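Local coordinates for protein glutathione S-transferase (Pseudomonas protegens, PDB 4IKH) that binds glutathione, two molecules per subunit, and probably acts as a glutathione transferase that joins the tripeptide to electrophilic substrates, at residues I95-Y98 with L99-S103; R114-T117 with I118-L121; G172-I176 with M177-Y181. One frame throughout, in Å; residues are numbered along the deposited sequence.

How the contacts relate
Contacts 1 and 2 lie on successive helices, 92-103 and 111-140, with centres about 14 Å apart; the D101 OD1 to R114 NH2 salt bridge at 2.8 Å and packing of I97 CG1 on L121 CD2 at 3.8 Å join them. Both also face the second subunit. Contact 3, the turn before helix 183-196, lies about 13 Å centre to centre from contact 2, whose T117 and W120 pack on M177 and I176. It stays about 9 Å, at nearest atoms, from contact 1 and away from the glutathione sites. The side chains of I95 and L121 come within about 6 Å and 8 Å of bound glutathione, though neither is among the pocket residues.

Contact 1 (I95-Y98 with L99-S103); sequences ILIY and LADKS
The ring of Y98 meets its own helix at a slant: L99 CD2 lies beside Y98 CD2 at 3.9 Å, and the extended aliphatic chain of K102 runs alongside, its CD 3.9 Å from Y98 OH. With CG anti to the backbone N (chi1 171°), the ring stands on the same side of the helix as K102. Beyond this turn the ring has an edge-to-face partner in Y115 of the second subunit, while Y98 OH and K102 NZ both reach D78, by a hydrogen bond and a salt bridge respectively, and one carboxylate oxygen, OD2, thus holds two side chains from successive turns. Substituting an alanine for Y98 would probably leave Y115 of the second subunit without its aromatic mate and deprive D78 of a hydrogen bond. The turns belong to helix 92-103 of the thioredoxin-like glutathione-binding domain, the helix that follows strand 87-90 and starts at the glutathione ligand S92. I95 and L99 lie side by side on its inner face, I95 CG2 3.7 Å from L99 CD1, and pack on V36 and L40 of helix 31-43. Four i to i+4 backbone bonds span the junction; L99 N to I95 O is 2.8 Å and nearly straight at the hydrogen (175°). D101 CB approaches Y98 O at 3.4 Å, while its carboxylate is divided between R114, by a salt bridge at OD1, and Y115 OH of the second subunit, by a hydrogen bond at OD2. At the last turn L99 O accepts two bonds from S103, one from N at 3.1 Å and one from OG at 2.8 Å, the hydroxyl folding back toward the preceding turn.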
ATOM      1  N   ILE A  95      -9.993   0.433   3.963  1.00 30.54           N
ATOM      2  CA  ILE A  95     -11.238   1.089   4.366  1.00 31.73           C
ATOM      3  C   ILE A  95     -11.836   1.905   3.209  1.00 40.63           C
ATOM      4  O   ILE A  95     -13.050   1.896   3.001  1.00 40.73           O
ATOM      5  CB  ILE A  95     -11.017   1.987   5.613  1.00 36.55           C
ATOM      6  CG1 ILE A  95     -10.658   1.122   6.826  1.00 40.04           C
ATOM      7  CG2 ILE A  95     -12.256   2.835   5.910  1.00 34.33           C
ATOM      8  CD1 ILE A  95     -10.100   1.893   8.004  1.00 36.44           C
ATOM      9  N   LEU A  96     -10.981   2.599   2.453  1.00 39.82           N
ATOM     10  CA  LEU A  96     -11.432   3.358   1.279  1.00 38.33           C
ATOM     11  C   LEU A  96     -12.136   2.450   0.276  1.00 40.87           C
ATOM     12  O   LEU A  96     -13.224   2.764  -0.195  1.00 36.29           O
ATOM     13  CB  LEU A  96     -10.250   4.054   0.597  1.00 33.99           C
ATOM     14  CG  LEU A  96      -9.706   5.286   1.314  1.00 34.49           C
ATOM     15  CD1 LEU A  96      -8.578   5.946   0.530  1.00 32.71           C
ATOM     16  CD2 LEU A  96     -10.834   6.277   1.561  1.00 35.89           C
ATOM     17  N   ILE A  97     -11.514   1.314  -0.036  1.00 37.25           N
ATOM     18  CA  ILE A  97     -12.084   0.374  -0.993  1.00 35.59           C
ATOM     19  C   ILE A  97     -13.387  -0.202  -0.454  1.00 37.86           C
ATOM     20  O   ILE A  97     -14.371  -0.339  -1.184  1.00 41.44           O
ATOM     21  CB  ILE A  97     -11.116  -0.787  -1.300  1.00 40.01           C
ATOM     22  CG1 ILE A  97      -9.940  -0.304  -2.146  1.00 34.60           C
ATOM     23  CG2 ILE A  97     -11.844  -1.913  -2.039  1.00 38.23           C
ATOM     24  CD1 ILE A  97      -8.917  -1.416  -2.446  1.00 34.32           C
ATOM     25  N   TYR A  98     -13.394  -0.526   0.834  1.00 41.63           N
ATOM     26  CA  TYR A  98     -14.594  -1.047   1.475  1.00 39.66           C
ATOM     27  C   TYR A  98     -15.742  -0.061   1.356  1.00 39.29           C
ATOM     28  O   TYR A  98     -16.808  -0.402   0.845  1.00 41.70           O
ATOM     29  CB  TYR A  98     -14.335  -1.359   2.954  1.00 38.64           C
ATOM     30  CG  TYR A  98     -15.598  -1.688   3.714  1.00 42.00           C
ATOM     31  CD1 TYR A  98     -16.324  -2.837   3.428  1.00 42.34           C
ATOM     32  CD2 TYR A  98     -16.069  -0.847   4.715  1.00 48.39           C
ATOM     33  CE1 TYR A  98     -17.490  -3.143   4.120  1.00 45.57           C
ATOM     34  CE2 TYR A  98     -17.234  -1.140   5.410  1.00 45.66           C
ATOM     35  CZ  TYR A  98     -17.935  -2.289   5.108  1.00 47.66           C
ATOM     36  OH  TYR A  98     -19.088  -2.588   5.796  1.00 52.13           O
ATOM     37  N   LEU A  99     -15.520   1.164   1.824  1.00 44.38           N
ATOM     38  CA  LEU A  99     -16.563   2.189   1.806  1.00 42.86           C
ATOM     39  C   LEU A  99     -16.991   2.538   0.379  1.00 43.01           C
ATOM     40  O   LEU A  99     -18.134   2.926   0.146  1.00 44.19           O
ATOM     41  CB  LEU A  99     -16.098   3.438   2.549  1.00 46.95           C
ATOM     42  CG  LEU A  99     -15.778   3.302   4.039  1.00 44.12           C
ATOM     43  CD1 LEU A  99     -15.149   4.589   4.523  1.00 40.03           C
ATOM     44  CD2 LEU A  99     -17.025   2.979   4.852  1.00 40.99           C
ATOM     45  N   ALA A 100     -16.082   2.382  -0.580  1.00 44.50           N
ATOM     46  CA  ALA A 100     -16.415   2.620  -1.986  1.00 46.77           C
ATOM     47  C   ALA A 100     -17.407   1.581  -2.492  1.00 48.02           C
ATOM     48  O   ALA A 100     -18.413   1.927  -3.122  1.00 46.54           O
ATOM     49  CB  ALA A 100     -15.164   2.614  -2.847  1.00 44.43           C
ATOM     50  N   ASP A 101     -17.094   0.313  -2.228  1.00 46.95           N
ATOM     51  CA  ASP A 101     -17.940  -0.822  -2.590  1.00 45.61           C
ATOM     52  C   ASP A 101     -19.321  -0.689  -1.968  1.00 45.64           C
ATOM     53  O   ASP A 101     -20.344  -0.885  -2.629  1.00 51.79           O
ATOM     54  CB  ASP A 101     -17.322  -2.123  -2.067  1.00 47.88           C
ATOM     55  CG  ASP A 101     -16.254  -2.694  -2.983  1.00 49.64           C
ATOM     56  OD1 ASP A 101     -16.010  -2.148  -4.079  1.00 47.26           O
ATOM     57  OD2 ASP A 101     -15.657  -3.720  -2.598  1.00 52.04           O
ATOM     58  N   LYS A 102     -19.340  -0.368  -0.681  1.00 43.20           N
ATOM     59  CA  LYS A 102     -20.587  -0.275   0.068  1.00 46.41           C
ATOM     60  C   LYS A 102     -21.493   0.864  -0.425  1.00 51.98           C
ATOM     61  O   LYS A 102     -22.716   0.716  -0.464  1.00 54.37           O
ATOM     62  CB  LYS A 102     -20.284  -0.087   1.555  1.00 44.33           C
ATOM     63  CG  LYS A 102     -21.468  -0.376   2.460  1.00 49.90           C
ATOM     64  CD  LYS A 102     -21.224   0.124   3.880  1.00 54.66           C
ATOM     65  CE  LYS A 102     -22.310  -0.398   4.813  1.00 59.50           C
ATOM     66  NZ  LYS A 102     -22.306   0.286   6.134  1.00 65.97           N
ATOM     67  N   SER A 103     -20.898   1.997  -0.792  1.00 50.82           N
ATOM     68  CA  SER A 103     -21.674   3.161  -1.233  1.00 52.62           C
ATOM     69  C   SER A 103     -21.831   3.235  -2.750  1.00 57.61           C
ATOM     70  O   SER A 103     -22.605   4.046  -3.255  1.00 64.90           O
ATOM     71  CB  SER A 103     -21.026   4.453  -0.733  1.00 51.15           C
ATOM     72  OG  SER A 103     -19.743   4.643  -1.312  1.00 47.86           O
TER

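Contact 2 (R114-T117 with I118-L121); sequences RYET and IQWL
Helix 111-140, the long first helix of the all-helical C-terminal domain of the glutathione transferase fold, lies at the dimer interface, and here two of its turns meet through R114, Y115 and I118. I118 CD1 touches both earlier side chains, 4.2 Å from R114 CG and 4.4 Å from Y115 CD1; the contact with the tyrosine ring is oblique. The methyl reaches back because CG1 lies beside the backbone N (chi1 -64°) and the branch then extends, bringing CG1 to 3.5 Å from R114 O. R114, whose CG is anti to its own N, stretches its chain straight out from CG to NE; the guanidinium beyond goes to D101 and to A108 O, while Y115 reaches D101 and Y98 of the second subunit. Beneath the side chains runs the regular i to i+4 backbone pattern, from I118 N to R114 O at 3.0 Å through to L121 N on T117 O. T117 OG1 bonds back to A113 O, a turn earlier, and the CG2 branch, anti to the backbone N, lies near I118 N at 3.8 Å. Q119 CB rests on Y115 O at 3.2 Å, with the rest of its chain extended beyond CG. Q119 OE1 takes the backbone N-H of F90 of the second subunit and so is bonded across the interface, and the W120 indole meets both F123 and that same F90 of the second subunit edge-to-face, besides the H169 ring. Closest to the earlier turn is W120 CD1, which approaches E116 O obliquely at 3.1 Å, while that same oxygen accepts the backbone N-H of W120.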
ATOM      1  N   ARG A 114     -11.515   0.864 -12.816  1.00 41.07           N
ATOM      2  CA  ARG A 114     -11.422   0.353 -11.445  1.00 40.10           C
ATOM      3  C   ARG A 114      -9.989  -0.025 -11.082  1.00 32.47           C
ATOM      4  O   ARG A 114      -9.470   0.401 -10.050  1.00 39.75           O
ATOM      5  CB  ARG A 114     -12.347  -0.857 -11.243  1.00 45.51           C
ATOM      6  CG  ARG A 114     -12.374  -1.369  -9.797  1.00 46.87           C
ATOM      7  CD  ARG A 114     -13.289  -2.588  -9.612  1.00 41.62           C
ATOM      8  NE  ARG A 114     -13.344  -3.005  -8.209  1.00 41.00           N
ATOM      9  CZ  ARG A 114     -14.204  -2.512  -7.322  1.00 41.43           C
ATOM     10  NH1 ARG A 114     -15.080  -1.583  -7.695  1.00 39.17           N
ATOM     11  NH2 ARG A 114     -14.190  -2.936  -6.065  1.00 41.15           N
ATOM     12  N   TYR A 115      -9.343  -0.817 -11.930  1.00 39.21           N
ATOM     13  CA  TYR A 115      -8.014  -1.332 -11.605  1.00 40.22           C
ATOM     14  C   TYR A 115      -6.933  -0.262 -11.699  1.00 38.27           C
ATOM     15  O   TYR A 115      -5.942  -0.283 -10.950  1.00 34.48           O
ATOM     16  CB  TYR A 115      -7.698  -2.566 -12.460  1.00 34.97           C
ATOM     17  CG  TYR A 115      -8.692  -3.671 -12.199  1.00 36.41           C
ATOM     18  CD1 TYR A 115      -8.690  -4.357 -10.987  1.00 35.64           C
ATOM     19  CD2 TYR A 115      -9.652  -4.011 -13.143  1.00 40.55           C
ATOM     20  CE1 TYR A 115      -9.607  -5.354 -10.732  1.00 36.65           C
ATOM     21  CE2 TYR A 115     -10.573  -5.006 -12.895  1.00 44.90           C
ATOM     22  CZ  TYR A 115     -10.540  -5.678 -11.688  1.00 44.32           C
ATOM     23  OH  TYR A 115     -11.451  -6.673 -11.429  1.00 50.66           O
ATOM     24  N   GLU A 116      -7.135   0.689 -12.603  1.00 39.75           N
ATOM     25  CA  GLU A 116      -6.265   1.857 -12.672  1.00 39.73           C
ATOM     26  C   GLU A 116      -6.425   2.746 -11.448  1.00 33.97           C
ATOM     27  O   GLU A 116      -5.462   3.365 -10.997  1.00 32.56           O
ATOM     28  CB  GLU A 116      -6.543   2.654 -13.946  1.00 44.95           C
ATOM     29  CG  GLU A 116      -6.064   1.933 -15.190  1.00 51.18           C
ATOM     30  CD  GLU A 116      -6.607   2.535 -16.464  1.00 56.57           C
ATOM     31  OE1 GLU A 116      -7.476   3.433 -16.383  1.00 57.58           O
ATOM     32  OE2 GLU A 116      -6.163   2.094 -17.543  1.00 58.30           O
ATOM     33  N   THR A 117      -7.638   2.827 -10.914  1.00 32.28           N
ATOM     34  CA  THR A 117      -7.837   3.576  -9.675  1.00 29.67           C
ATOM     35  C   THR A 117      -7.123   2.888  -8.502  1.00 33.44           C
ATOM     36  O   THR A 117      -6.426   3.544  -7.722  1.00 30.46           O
ATOM     37  CB  THR A 117      -9.323   3.738  -9.356  1.00 31.35           C
ATOM     38  OG1 THR A 117      -9.996   4.274 -10.500  1.00 39.43           O
ATOM     39  CG2 THR A 117      -9.510   4.684  -8.185  1.00 33.25           C
ATOM     40  N   ILE A 118      -7.292   1.569  -8.373  1.00 31.24           N
ATOM     41  CA  ILE A 118      -6.609   0.829  -7.315  1.00 25.30           C
ATOM     42  C   ILE A 118      -5.097   0.967  -7.497  1.00 25.35           C
ATOM     43  O   ILE A 118      -4.349   1.077  -6.525  1.00 31.32           O
ATOM     44  CB  ILE A 118      -7.049  -0.672  -7.282  1.00 26.04           C
ATOM     45  CG1 ILE A 118      -8.536  -0.771  -6.938  1.00 27.90           C
ATOM     46  CG2 ILE A 118      -6.241  -1.465  -6.247  1.00 27.61           C
ATOM     47  CD1 ILE A 118      -9.154  -2.109  -7.253  1.00 37.53           C
ATOM     48  N   GLN A 119      -4.654   0.971  -8.752  1.00 27.80           N
ATOM     49  CA  GLN A 119      -3.229   1.140  -9.077  1.00 25.63           C
ATOM     50  C   GLN A 119      -2.648   2.443  -8.518  1.00 32.63           C
ATOM     51  O   GLN A 119      -1.538   2.460  -7.963  1.00 29.91           O
ATOM     52  CB  GLN A 119      -3.056   1.106 -10.604  1.00 28.58           C
ATOM     53  CG  GLN A 119      -1.799   1.786 -11.135  1.00 28.37           C
ATOM     54  CD  GLN A 119      -1.803   1.897 -12.658  1.00 39.39           C
ATOM     55  OE1 GLN A 119      -1.334   0.999 -13.356  1.00 36.33           O
ATOM     56  NE2 GLN A 119      -2.319   3.018 -13.177  1.00 44.93           N
ATOM     57  N   TRP A 120      -3.390   3.538  -8.674  1.00 30.30           N
ATOM     58  CA  TRP A 120      -2.938   4.822  -8.137  1.00 30.76           C
ATOM     59  C   TRP A 120      -3.090   4.852  -6.619  1.00 27.76           C
ATOM     60  O   TRP A 120      -2.304   5.499  -5.928  1.00 26.16           O
ATOM     61  CB  TRP A 120      -3.656   6.005  -8.827  1.00 35.02           C
ATOM     62  CG  TRP A 120      -3.086   6.224 -10.201  1.00 29.63           C
ATOM     63  CD1 TRP A 120      -3.657   5.900 -11.393  1.00 28.87           C
ATOM     64  CD2 TRP A 120      -1.778   6.721 -10.502  1.00 26.93           C
ATOM     65  NE1 TRP A 120      -2.797   6.206 -12.425  1.00 28.13           N
ATOM     66  CE2 TRP A 120      -1.632   6.698 -11.900  1.00 27.65           C
ATOM     67  CE3 TRP A 120      -0.717   7.188  -9.721  1.00 27.80           C
ATOM     68  CZ2 TRP A 120      -0.469   7.129 -12.535  1.00 28.55           C
ATOM     69  CZ3 TRP A 120       0.436   7.621 -10.355  1.00 33.01           C
ATOM     70  CH2 TRP A 120       0.552   7.587 -11.746  1.00 30.57           C
ATOM     71  N   LEU A 121      -4.098   4.152  -6.099  1.00 25.60           N
ATOM     72  CA  LEU A 121      -4.240   4.023  -4.648  1.00 32.59           C
ATOM     73  C   LEU A 121      -3.049   3.268  -4.058  1.00 29.86           C
ATOM     74  O   LEU A 121      -2.524   3.644  -3.004  1.00 27.36           O
ATOM     75  CB  LEU A 121      -5.556   3.329  -4.278  1.00 27.64           C
ATOM     76  CG  LEU A 121      -5.709   2.877  -2.815  1.00 31.04           C
ATOM     77  CD1 LEU A 121      -5.825   4.043  -1.849  1.00 35.19           C
ATOM     78  CD2 LEU A 121      -6.904   1.931  -2.656  1.00 25.59           C
TER

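Contact 3 (G172-I176 with M177-Y181); sequences GREWI and MGERY
Two backbone bonds tie W175 to G178 as an antiparallel hydrogen-bonded pair round a type I turn: W175 N gives to G178 O at 2.7 Å in the carbonyl plane, whereas G178 N reaches W175 O at 2.8 Å from well above that plane. Two residues, E174 and W175, stand opposite the single G178, which makes a classic beta bulge. A type II' turn from selenomethionine M177 to R180 overlaps the first turn, sharing M177 and G178; G178 takes a positive phi there.

Aromatic packing joins W175 to Y181. Y181 presents its edge to one face of the W175 indole, the six-membered rings 4.7 Å apart at their centroids with planes at 58°. Y181 CB stands over the five-membered ring, 3.8 Å from its centroid. Backbone E179 O lies in the indole plane at its edge, 3.6 Å from W175 CD1.

Among the charged groups, E174 OE2 and E179 OE2 approach to 3.6 Å with carboxylate planes almost perpendicular, a like-charge pair that would probably raise the proton affinity of one.

K219 of helix 211-220 makes a cation-pi contact with W175, and R223 does so with Y181. The tip of the turn, I176 and M177, lies against helix 111-140, while D185 of helix 183-196 accepts I176 N.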
ATOM      1  N   GLY A 172      -3.067  17.874 -17.806  1.00 53.92           N
ATOM      2  CA  GLY A 172      -4.248  17.744 -18.642  1.00 42.03           C
ATOM      3  C   GLY A 172      -5.423  17.021 -18.003  1.00 48.23           C
ATOM      4  O   GLY A 172      -6.437  16.808 -18.655  1.00 55.03           O
ATOM      5  N   ARG A 173      -5.298  16.642 -16.733  0.50 43.42           N
ATOM      6  CA  ARG A 173      -6.389  15.942 -16.060  0.50 43.54           C
ATOM      7  C   ARG A 173      -7.007  16.773 -14.945  0.50 41.84           C
ATOM      8  O   ARG A 173      -6.317  17.525 -14.260  0.50 42.40           O
ATOM      9  CB  ARG A 173      -5.902  14.606 -15.477  0.50 44.44           C
ATOM     10  CG  ARG A 173      -5.253  13.674 -16.478  0.50 46.57           C
ATOM     11  CD  ARG A 173      -4.868  12.347 -15.828  0.50 47.97           C
ATOM     12  NE  ARG A 173      -4.238  11.455 -16.794  0.50 49.82           N
ATOM     13  CZ  ARG A 173      -4.615  10.200 -17.018  0.50 47.36           C
ATOM     14  NH1 ARG A 173      -5.621   9.669 -16.333  0.50 38.79           N
ATOM     15  NH2 ARG A 173      -3.977   9.473 -17.927  0.50 47.16           N
ATOM     16  N   GLU A 174      -8.311  16.614 -14.753  1.00 40.21           N
ATOM     17  CA  GLU A 174      -8.992  17.220 -13.616  1.00 40.53           C
ATOM     18  C   GLU A 174      -8.575  16.595 -12.282  1.00 45.82           C
ATOM     19  O   GLU A 174      -8.338  17.302 -11.299  1.00 38.78           O
ATOM     20  CB  GLU A 174     -10.493  17.076 -13.790  1.00 58.60           C
ATOM     21  CG  GLU A 174     -11.020  17.817 -15.006  1.00 75.14           C
ATOM     22  CD  GLU A 174     -12.521  17.934 -14.976  1.00 89.14           C
ATOM     23  OE1 GLU A 174     -13.054  18.256 -13.891  1.00 95.89           O
ATOM     24  OE2 GLU A 174     -13.167  17.695 -16.021  1.00 92.65           O
ATOM     25  N   TRP A 175      -8.515  15.261 -12.257  1.00 47.08           N
ATOM     26  CA  TRP A 175      -8.113  14.503 -11.069  1.00 40.19           C
ATOM     27  C   TRP A 175      -7.222  13.347 -11.503  1.00 39.31           C
ATOM     28  O   TRP A 175      -6.980  13.161 -12.694  1.00 42.27           O
ATOM     29  CB  TRP A 175      -9.340  13.925 -10.354  1.00 36.88           C
ATOM     30  CG  TRP A 175     -10.364  14.954  -9.940  1.00 38.03           C
ATOM     31  CD1 TRP A 175     -11.527  15.270 -10.589  1.00 41.24           C
ATOM     32  CD2 TRP A 175     -10.321  15.779  -8.772  1.00 37.42           C
ATOM     33  NE1 TRP A 175     -12.203  16.255  -9.897  1.00 41.28           N
ATOM     34  CE2 TRP A 175     -11.483  16.580  -8.777  1.00 45.00           C
ATOM     35  CE3 TRP A 175      -9.411  15.915  -7.715  1.00 45.96           C
ATOM     36  CZ2 TRP A 175     -11.752  17.514  -7.770  1.00 48.05           C
ATOM     37  CZ3 TRP A 175      -9.675  16.841  -6.723  1.00 44.99           C
ATOM     38  CH2 TRP A 175     -10.838  17.625  -6.753  1.00 41.84           C
ATOM     39  N   ILE A 176      -6.759  12.551 -10.542  1.00 33.81           N
ATOM     40  CA  ILE A 176      -5.895  11.413 -10.848  1.00 31.82           C
ATOM     41  C   ILE A 176      -6.461  10.500 -11.941  1.00 42.91           C
ATOM     42  O   ILE A 176      -5.735  10.110 -12.860  1.00 45.20           O
ATOM     43  CB  ILE A 176      -5.566  10.603  -9.562  1.00 30.40           C
ATOM     44  CG1 ILE A 176      -4.702  11.458  -8.620  1.00 30.14           C
ATOM     45  CG2 ILE A 176      -4.880   9.287  -9.925  1.00 29.81           C
ATOM     46  CD1 ILE A 176      -4.500  10.899  -7.200  1.00 31.18           C
HETATM   47  N   MSE A 177      -7.745  10.159 -11.851  1.00 32.54           N
HETATM   48  CA  MSE A 177      -8.376   9.333 -12.882  1.00 32.98           C
HETATM   49  C   MSE A 177      -8.997  10.165 -14.019  1.00 40.89           C
HETATM   50  O   MSE A 177      -9.992   9.761 -14.645  1.00 46.62           O
HETATM   51  CB  MSE A 177      -9.428   8.409 -12.270  1.00 38.79           C
HETATM   52  CG  MSE A 177      -8.812   7.298 -11.403  1.00 40.36           C
HETATM   53 SE   MSE A 177      -7.483   6.301 -12.445  1.00 53.42          SE
HETATM   54  CE  MSE A 177      -8.624   5.807 -13.950  1.00 41.59           C
ATOM     55  N   GLY A 178      -8.406  11.322 -14.292  1.00 41.18           N
ATOM     56  CA  GLY A 178      -8.915  12.186 -15.345  1.00 43.11           C
ATOM     57  C   GLY A 178     -10.112  12.994 -14.895  1.00 46.09           C
ATOM     58  O   GLY A 178     -10.005  13.841 -13.994  1.00 46.66           O
ATOM     59  N   GLU A 179     -11.261  12.729 -15.509  1.00 50.45           N
ATOM     60  CA  GLU A 179     -12.441  13.551 -15.276  1.00 58.75           C
ATOM     61  C   GLU A 179     -13.123  13.267 -13.934  1.00 54.98           C
ATOM     62  O   GLU A 179     -13.642  14.175 -13.286  1.00 52.14           O
ATOM     63  CB  GLU A 179     -13.414  13.407 -16.446  1.00 69.10           C
ATOM     64  CG  GLU A 179     -12.721  13.573 -17.799  1.00 81.01           C
ATOM     65  CD  GLU A 179     -13.521  14.406 -18.781  1.00 94.05           C
ATOM     66  OE1 GLU A 179     -14.460  13.857 -19.395  1.00 98.61           O
ATOM     67  OE2 GLU A 179     -13.205  15.606 -18.945  1.00 98.48           O
ATOM     68  N   ARG A 180     -13.088  12.011 -13.505  1.00 48.75           N
ATOM     69  CA  ARG A 180     -13.772  11.587 -12.286  1.00 55.76           C
ATOM     70  C   ARG A 180     -12.906  11.711 -11.035  1.00 53.49           C
ATOM     71  O   ARG A 180     -11.756  11.251 -11.011  1.00 46.47           O
ATOM     72  CB  ARG A 180     -14.240  10.134 -12.427  1.00 59.38           C
ATOM     73  CG  ARG A 180     -15.219   9.919 -13.566  1.00 75.72           C
ATOM     74  CD  ARG A 180     -16.574   9.473 -13.053  1.00 85.41           C
ATOM     75  NE  ARG A 180     -17.650   9.901 -13.941  1.00 94.05           N
ATOM     76  CZ  ARG A 180     -18.905   9.466 -13.861  1.00 98.75           C
ATOM     77  NH1 ARG A 180     -19.239   8.574 -12.938  1.00 96.66           N
ATOM     78  NH2 ARG A 180     -19.822   9.918 -14.709  1.00101.27           N
ATOM     79  N   TYR A 181     -13.477  12.324 -10.000  1.00 37.46           N
ATOM     80  CA  TYR A 181     -12.890  12.375  -8.660  1.00 45.60           C
ATOM     81  C   TYR A 181     -13.021  10.999  -7.992  1.00 39.69           C
ATOM     82  O   TYR A 181     -14.128  10.474  -7.889  1.00 43.06           O
ATOM     83  CB  TYR A 181     -13.662  13.419  -7.866  1.00 45.26           C
ATOM     84  CG  TYR A 181     -13.349  13.578  -6.391  1.00 41.83           C
ATOM     85  CD1 TYR A 181     -12.121  14.066  -5.961  1.00 41.56           C
ATOM     86  CD2 TYR A 181     -14.322  13.319  -5.432  1.00 39.96           C
ATOM     87  CE1 TYR A 181     -11.854  14.251  -4.603  1.00 38.73           C
ATOM     88  CE2 TYR A 181     -14.069  13.500  -4.082  1.00 39.58           C
ATOM     89  CZ  TYR A 181     -12.841  13.968  -3.674  1.00 37.48           C
ATOM     90  OH  TYR A 181     -12.605  14.162  -2.331  1.00 37.59           O
TER